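Local structure of imelysin-like protein (3PF0) at residues V115-A120 against F231-S236; V104-W109 against R269-A274. The protein is of unknown function but belongs to the imelysin-like (peptidase M75) family and may be a metalloendopeptidase. One frame throughout, in Å; residues are numbered along the deposited sequence.

Followed from the N terminus, the chain first supplies residues 104-109, on helix 92-112, and then 115-120, in the loop that leaves this helix before helix 125-129. Their partners come in reverse order. Residues 231-236 of helix 225-250 meet the loop in interaction 1, and residues 269-274 of helix 268-283, the next helix along, meet helix 92-112 in interaction 2. Interaction 1 is therefore nested inside the long loop that interaction 2 closes. The two centres lie about 17 Å apart, yet the contacts touch where A120 CB packs 4.2 Å from W109 CH2. Helix 92-112 and its exit loop are thus tied to two successive helices of this all-helical fold.

Interaction 1. Residues V115-A120 against F231-S236; sequences VNFGPA and FNSLLS
The hydroxyl of S233 receives the backbone N-H of N116, with N116 N 2.9 Å from S233 OG and a bent N-H...O angle of 137°. The same oxygen is hydrogen-bonded to M114 O, so one helix side chain grips the loop backbone at two points. OG stands anti to the serine's own backbone N (chi1 -173°), which carries it off helix 225-250 toward the loop. Carboxamide oxygen N116 OD1 also lies 2.9 Å from S233 OG. The other arm of this amide points along the helix, where N116 ND2 gives hydrogen bonds to two waters. One, 3.1 Å from N116 ND2, is also bonded to S236 OG in one of the two conformers of S236; the other reaches N232 O weakly. F117 adds an apolar touch, its ring presenting an edge to S233, with F117 CE1 3.7 Å from S233 CB, while V115 CG1 lies over one ring face, toward its rim. Beyond the contact, V115 packs on W207 of helix 183-214 and on Y67 of helix 48-84. Small polar side chains and water thus join the loop after helix 92-112 to the flank of helix 225-250, and the buried S233 hydroxyl has its hydrogen-bonding needs met largely by loop backbone.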
ATOM      1  N   VAL A 115      -6.815  -1.920   1.410  1.00 32.05           N
ATOM      2  CA  VAL A 115      -7.506  -3.105   1.930  1.00 32.71           C
ATOM      3  C   VAL A 115      -6.550  -3.751   2.952  1.00 38.48           C
ATOM      4  O   VAL A 115      -5.419  -4.090   2.603  1.00 37.89           O
ATOM      5  CB  VAL A 115      -7.928  -4.074   0.780  1.00 36.33           C
ATOM      6  CG1 VAL A 115      -8.485  -5.390   1.316  1.00 36.23           C
ATOM      7  CG2 VAL A 115      -8.939  -3.410  -0.143  1.00 36.42           C
ATOM      8  N   ASN A 116      -6.978  -3.858   4.216  1.00 36.41           N
ATOM      9  CA  ASN A 116      -6.161  -4.427   5.297  1.00 36.23           C
ATOM     10  C   ASN A 116      -6.781  -5.744   5.820  1.00 41.48           C
ATOM     11  O   ASN A 116      -6.437  -6.211   6.905  1.00 41.74           O
ATOM     12  CB  ASN A 116      -6.009  -3.397   6.438  1.00 35.23           C
ATOM     13  CG  ASN A 116      -7.282  -3.132   7.215  1.00 49.74           C
ATOM     14  OD1 ASN A 116      -8.400  -3.419   6.759  1.00 40.92           O
ATOM     15  ND2 ASN A 116      -7.136  -2.626   8.437  1.00 39.33           N
ATOM     16  N   PHE A 117      -7.678  -6.344   5.033  1.00 38.49           N
ATOM     17  CA  PHE A 117      -8.376  -7.565   5.412  1.00 38.24           C
ATOM     18  C   PHE A 117      -8.457  -8.522   4.237  1.00 41.64           C
ATOM     19  O   PHE A 117      -8.129  -8.151   3.114  1.00 41.05           O
ATOM     20  CB  PHE A 117      -9.793  -7.205   5.920  1.00 40.34           C
ATOM     21  CG  PHE A 117     -10.670  -6.503   4.906  1.00 40.59           C
ATOM     22  CD1 PHE A 117     -10.589  -5.126   4.725  1.00 42.09           C
ATOM     23  CD2 PHE A 117     -11.603  -7.217   4.157  1.00 41.51           C
ATOM     24  CE1 PHE A 117     -11.392  -4.481   3.777  1.00 42.86           C
ATOM     25  CE2 PHE A 117     -12.409  -6.570   3.213  1.00 43.69           C
ATOM     26  CZ  PHE A 117     -12.307  -5.206   3.038  1.00 41.56           C
ATOM     27  N   GLY A 118      -8.913  -9.738   4.508  1.00 38.56           N
ATOM     28  CA  GLY A 118      -9.131 -10.752   3.487  1.00 37.93           C
ATOM     29  C   GLY A 118      -7.918 -11.490   2.957  1.00 40.55           C
ATOM     30  O   GLY A 118      -6.981 -11.769   3.704  1.00 39.79           O
ATOM     31  N   PRO A 119      -7.963 -11.879   1.660  1.00 37.49           N
ATOM     32  CA  PRO A 119      -6.885 -12.693   1.064  1.00 36.78           C
ATOM     33  C   PRO A 119      -5.450 -12.203   1.288  1.00 38.55           C
ATOM     34  O   PRO A 119      -4.565 -13.045   1.450  1.00 36.38           O
ATOM     35  CB  PRO A 119      -7.207 -12.658  -0.431  1.00 38.34           C
ATOM     36  CG  PRO A 119      -8.648 -12.427  -0.498  1.00 43.56           C
ATOM     37  CD  PRO A 119      -9.049 -11.638   0.690  1.00 39.43           C
ATOM     38  N   ALA A 120      -5.209 -10.872   1.285  1.00 34.78           N
ATOM     39  CA  ALA A 120      -3.856 -10.338   1.478  1.00 34.85           C
ATOM     40  C   ALA A 120      -3.294 -10.674   2.882  1.00 40.64           C
ATOM     41  O   ALA A 120      -2.077 -10.757   3.042  1.00 40.30           O
ATOM     42  CB  ALA A 120      -3.840  -8.833   1.246  1.00 35.21           C
ATOM     43  N   PHE A 231     -14.606   1.116   5.117  1.00 36.06           N
ATOM     44  CA  PHE A 231     -14.204   2.450   5.551  1.00 35.75           C
ATOM     45  C   PHE A 231     -13.236   2.413   6.735  1.00 40.55           C
ATOM     46  O   PHE A 231     -12.424   3.333   6.873  1.00 40.04           O
ATOM     47  CB  PHE A 231     -15.416   3.332   5.855  1.00 38.63           C
ATOM     48  CG  PHE A 231     -16.068   3.828   4.595  1.00 40.03           C
ATOM     49  CD1 PHE A 231     -15.519   4.885   3.878  1.00 42.83           C
ATOM     50  CD2 PHE A 231     -17.202   3.206   4.088  1.00 42.46           C
ATOM     51  CE1 PHE A 231     -16.106   5.324   2.691  1.00 43.83           C
ATOM     52  CE2 PHE A 231     -17.780   3.637   2.894  1.00 45.45           C
ATOM     53  CZ  PHE A 231     -17.229   4.694   2.206  1.00 43.41           C
ATOM     54  N   ASN A 232     -13.280   1.352   7.559  1.00 37.25           N
ATOM     55  CA  ASN A 232     -12.317   1.226   8.645  1.00 37.66           C
ATOM     56  C   ASN A 232     -10.956   0.851   8.058  1.00 41.86           C
ATOM     57  O   ASN A 232      -9.926   1.245   8.601  1.00 42.90           O
ATOM     58  CB  ASN A 232     -12.772   0.232   9.701  1.00 38.31           C
ATOM     59  CG  ASN A 232     -13.584   0.904  10.769  1.00 54.89           C
ATOM     60  OD1 ASN A 232     -13.035   1.532  11.681  1.00 49.58           O
ATOM     61  ND2 ASN A 232     -14.905   0.873  10.626  1.00 41.77           N
ATOM     62  N   SER A 233     -10.966   0.145   6.917  1.00 36.91           N
ATOM     63  CA  SER A 233      -9.768  -0.227   6.176  1.00 35.55           C
ATOM     64  C   SER A 233      -9.118   1.041   5.611  1.00 40.50           C
ATOM     65  O   SER A 233      -7.897   1.185   5.683  1.00 39.97           O
ATOM     66  CB  SER A 233     -10.113  -1.203   5.053  1.00 36.26           C
ATOM     67  OG  SER A 233      -8.942  -1.697   4.429  1.00 40.55           O
ATOM     68  N   LEU A 234      -9.946   1.962   5.065  1.00 37.71           N
ATOM     69  CA  LEU A 234      -9.479   3.233   4.512  1.00 37.15           C
ATOM     70  C   LEU A 234      -8.941   4.113   5.621  1.00 41.42           C
ATOM     71  O   LEU A 234      -7.905   4.758   5.433  1.00 41.08           O
ATOM     72  CB  LEU A 234     -10.579   3.964   3.724  1.00 37.62           C
ATOM     73  CG  LEU A 234     -11.066   3.313   2.421  1.00 41.33           C
ATOM     74  CD1 LEU A 234     -12.163   4.147   1.792  1.00 42.36           C
ATOM     75  CD2 LEU A 234      -9.921   3.096   1.422  1.00 40.74           C
ATOM     76  N   LEU A 235      -9.609   4.100   6.796  1.00 38.32           N
ATOM     77  CA  LEU A 235      -9.172   4.863   7.972  1.00 38.44           C
ATOM     78  C   LEU A 235      -7.810   4.328   8.454  1.00 43.66           C
ATOM     79  O   LEU A 235      -6.933   5.132   8.789  1.00 43.46           O
ATOM     80  CB  LEU A 235     -10.236   4.809   9.089  1.00 38.99           C
ATOM     81  CG  LEU A 235      -9.871   5.340  10.494  1.00 43.53           C
ATOM     82  CD1 LEU A 235      -9.513   6.836  10.487  1.00 43.33           C
ATOM     83  CD2 LEU A 235     -10.991   5.064  11.471  1.00 46.68           C
ATOM     84  N   SER A 236      -7.644   2.975   8.461  1.00 40.97           N
ATOM     85  CA  SER A 236      -6.410   2.295   8.867  0.50 40.55           C
ATOM     86  C   SER A 236      -5.248   2.679   7.952  1.00 43.72           C
ATOM     87  O   SER A 236      -4.121   2.784   8.418  1.00 43.73           O
ATOM     88  CB  SER A 236      -6.604   0.782   8.857  0.50 44.44           C
ATOM     89  OG  SER A 236      -5.438   0.097   9.285  0.50 54.20           O
TER
HETATM   90  O   HOH W   1      -9.337  -1.626  10.221  1.00 45.45           O
HETATM   91  O   HOH W   2      -4.058  -2.232   8.965  1.00 51.65           O

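Interaction 2. Residues V104-W109 against R269-A274; sequences VLAQAW and RAIINA
This is a helix-helix packing contact between helix 92-112 and helix 268-283, partly buried, its centre about 7 Å from the centre of the chain. The short segments run roughly the same way, at 34° to each other, and their axes approach to 8.7 Å. The small side chain of A274 lets the backbones come close: A274 CB lies 3.5 Å from Q107 O. On the inner side the tip of I271 reaches across, its CD1 3.7 Å from A106 CB; L103 and A110 of helix 92-112 also touch this isoleucine. Q107 lies across the more open side. Its CG is anti to its carbonyl carbon (chi1 -76°) and the chain runs extended past CG, laying the amide alongside A270, with Q107 NE2 3.7 Å from A270 CB. A water completes the polar side, donating to A270 O at 2.9 Å and accepting from N273 ND2 at 2.8 Å, while its bond from Q107 NE2 is weak. The interface is therefore divided: the methyl groups of A106 and I271 meet on the buried side, and toward the surface a glutamine is linked, weakly, through a water to A270 O and N273, with no direct hydrogen bond between the two segments.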
ATOM      1  N   VAL A 104       7.662   1.516  -9.352  1.00 30.20           N
ATOM      2  CA  VAL A 104       6.328   1.393  -9.975  1.00 29.10           C
ATOM      3  C   VAL A 104       5.540   0.308  -9.207  1.00 33.25           C
ATOM      4  O   VAL A 104       4.387   0.534  -8.824  1.00 34.56           O
ATOM      5  CB  VAL A 104       6.417   1.100 -11.508  1.00 32.04           C
ATOM      6  CG1 VAL A 104       5.038   0.835 -12.121  1.00 31.56           C
ATOM      7  CG2 VAL A 104       7.137   2.225 -12.265  1.00 31.78           C
ATOM      8  N   LEU A 105       6.190  -0.843  -8.943  1.00 28.61           N
ATOM      9  CA  LEU A 105       5.627  -1.954  -8.180  1.00 28.10           C
ATOM     10  C   LEU A 105       5.356  -1.562  -6.715  1.00 33.19           C
ATOM     11  O   LEU A 105       4.306  -1.931  -6.182  1.00 34.35           O
ATOM     12  CB  LEU A 105       6.550  -3.196  -8.252  1.00 27.23           C
ATOM     13  CG  LEU A 105       6.324  -4.312  -7.210  1.00 29.68           C
ATOM     14  CD1 LEU A 105       4.943  -4.979  -7.374  1.00 29.49           C
ATOM     15  CD2 LEU A 105       7.424  -5.317  -7.265  1.00 28.57           C
ATOM     16  N   ALA A 106       6.294  -0.858  -6.061  1.00 29.92           N
ATOM     17  CA  ALA A 106       6.122  -0.441  -4.656  1.00 28.91           C
ATOM     18  C   ALA A 106       4.949   0.529  -4.526  1.00 31.86           C
ATOM     19  O   ALA A 106       4.183   0.423  -3.574  1.00 30.45           O
ATOM     20  CB  ALA A 106       7.402   0.190  -4.122  1.00 29.74           C
ATOM     21  N   GLN A 107       4.767   1.415  -5.533  1.00 29.99           N
ATOM     22  CA  GLN A 107       3.661   2.381  -5.598  1.00 30.40           C
ATOM     23  C   GLN A 107       2.303   1.654  -5.786  1.00 34.84           C
ATOM     24  O   GLN A 107       1.329   2.030  -5.129  1.00 35.69           O
ATOM     25  CB  GLN A 107       3.890   3.394  -6.726  1.00 31.80           C
ATOM     26  CG  GLN A 107       4.946   4.450  -6.384  1.00 35.16           C
ATOM     27  CD  GLN A 107       5.182   5.389  -7.533  1.00 50.12           C
ATOM     28  OE1 GLN A 107       5.780   5.035  -8.551  1.00 46.56           O
ATOM     29  NE2 GLN A 107       4.751   6.624  -7.386  1.00 47.52           N
ATOM     30  N   ALA A 108       2.257   0.613  -6.657  1.00 30.31           N
ATOM     31  CA  ALA A 108       1.058  -0.200  -6.928  1.00 30.21           C
ATOM     32  C   ALA A 108       0.626  -0.973  -5.679  1.00 32.67           C
ATOM     33  O   ALA A 108      -0.565  -1.041  -5.387  1.00 32.51           O
ATOM     34  CB  ALA A 108       1.305  -1.168  -8.084  1.00 30.66           C
ATOM     35  N   TRP A 109       1.574  -1.540  -4.940  1.00 29.33           N
ATOM     36  CA  TRP A 109       1.225  -2.255  -3.716  1.00 29.72           C
ATOM     37  C   TRP A 109       0.791  -1.284  -2.612  1.00 34.06           C
ATOM     38  O   TRP A 109      -0.107  -1.629  -1.838  1.00 34.31           O
ATOM     39  CB  TRP A 109       2.351  -3.153  -3.227  1.00 28.54           C
ATOM     40  CG  TRP A 109       2.005  -3.844  -1.937  1.00 29.81           C
ATOM     41  CD1 TRP A 109       2.481  -3.544  -0.697  1.00 32.54           C
ATOM     42  CD2 TRP A 109       0.977  -4.831  -1.746  1.00 29.92           C
ATOM     43  NE1 TRP A 109       1.849  -4.317   0.252  1.00 32.30           N
ATOM     44  CE2 TRP A 109       0.901  -5.094  -0.362  1.00 34.06           C
ATOM     45  CE3 TRP A 109       0.101  -5.509  -2.614  1.00 31.28           C
ATOM     46  CZ2 TRP A 109       0.010  -6.033   0.174  1.00 33.81           C
ATOM     47  CZ3 TRP A 109      -0.789  -6.430  -2.079  1.00 32.91           C
ATOM     48  CH2 TRP A 109      -0.826  -6.687  -0.704  1.00 33.73           C
ATOM     49  N   ARG A 269       8.469   9.889  -0.649  1.00 36.64           N
ATOM     50  CA  ARG A 269       7.459  10.809  -1.193  1.00 37.07           C
ATOM     51  C   ARG A 269       6.537  10.084  -2.199  1.00 40.44           C
ATOM     52  O   ARG A 269       5.327  10.269  -2.138  1.00 39.99           O
ATOM     53  CB  ARG A 269       8.113  12.037  -1.841  1.00 36.86           C
ATOM     54  CG  ARG A 269       7.109  13.156  -2.182  1.00 43.12           C
ATOM     55  CD  ARG A 269       7.730  14.290  -2.979  1.00 42.67           C
ATOM     56  NE  ARG A 269       8.070  13.895  -4.347  1.00 42.51           N
ATOM     57  CZ  ARG A 269       8.936  14.546  -5.121  1.00 64.24           C
ATOM     58  NH1 ARG A 269       9.550  15.634  -4.673  1.00 57.99           N
ATOM     59  NH2 ARG A 269       9.194  14.114  -6.346  1.00 54.41           N
ATOM     60  N   ALA A 270       7.109   9.231  -3.070  1.00 36.81           N
ATOM     61  CA  ALA A 270       6.367   8.448  -4.059  1.00 36.52           C
ATOM     62  C   ALA A 270       5.407   7.439  -3.402  1.00 39.47           C
ATOM     63  O   ALA A 270       4.318   7.220  -3.929  1.00 37.50           O
ATOM     64  CB  ALA A 270       7.330   7.721  -4.985  1.00 36.91           C
ATOM     65  N   ILE A 271       5.801   6.841  -2.255  1.00 37.20           N
ATOM     66  CA  ILE A 271       4.962   5.874  -1.536  1.00 36.57           C
ATOM     67  C   ILE A 271       3.779   6.601  -0.863  1.00 41.05           C
ATOM     68  O   ILE A 271       2.643   6.161  -1.021  1.00 40.77           O
ATOM     69  CB  ILE A 271       5.782   5.009  -0.525  1.00 39.03           C
ATOM     70  CG1 ILE A 271       7.009   4.334  -1.206  1.00 38.58           C
ATOM     71  CG2 ILE A 271       4.897   3.962   0.171  1.00 38.85           C
ATOM     72  CD1 ILE A 271       6.690   3.468  -2.517  1.00 41.41           C
ATOM     73  N   ILE A 272       4.038   7.730  -0.166  1.00 37.87           N
ATOM     74  CA  ILE A 272       2.994   8.513   0.518  1.00 37.55           C
ATOM     75  C   ILE A 272       1.989   9.079  -0.515  1.00 40.73           C
ATOM     76  O   ILE A 272       0.787   9.037  -0.274  1.00 40.53           O
ATOM     77  CB  ILE A 272       3.609   9.613   1.437  1.00 40.44           C
ATOM     78  CG1 ILE A 272       4.563   8.998   2.509  1.00 40.43           C
ATOM     79  CG2 ILE A 272       2.534  10.496   2.098  1.00 41.45           C
ATOM     80  CD1 ILE A 272       3.995   7.844   3.430  1.00 45.46           C
ATOM     81  N   ASN A 273       2.491   9.557  -1.668  1.00 36.90           N
ATOM     82  CA  ASN A 273       1.702  10.097  -2.775  1.00 36.49           C
ATOM     83  C   ASN A 273       0.757   9.033  -3.361  1.00 38.46           C
ATOM     84  O   ASN A 273      -0.425   9.319  -3.567  1.00 39.40           O
ATOM     85  CB  ASN A 273       2.641  10.635  -3.854  1.00 40.87           C
ATOM     86  CG  ASN A 273       1.987  11.474  -4.912  1.00 67.60           C
ATOM     87  OD1 ASN A 273       1.403  12.530  -4.640  1.00 65.34           O
ATOM     88  ND2 ASN A 273       2.131  11.045  -6.153  1.00 57.52           N
ATOM     89  N   ALA A 274       1.258   7.809  -3.591  1.00 32.12           N
ATOM     90  CA  ALA A 274       0.451   6.704  -4.124  1.00 31.48           C
ATOM     91  C   ALA A 274      -0.707   6.375  -3.172  1.00 36.19           C
ATOM     92  O   ALA A 274      -1.837   6.205  -3.627  1.00 36.61           O
ATOM     93  CB  ALA A 274       1.322   5.473  -4.349  1.00 31.45           C
TER
HETATM   94  O   HOH W   3       3.216   8.439  -6.365  1.00 44.98           O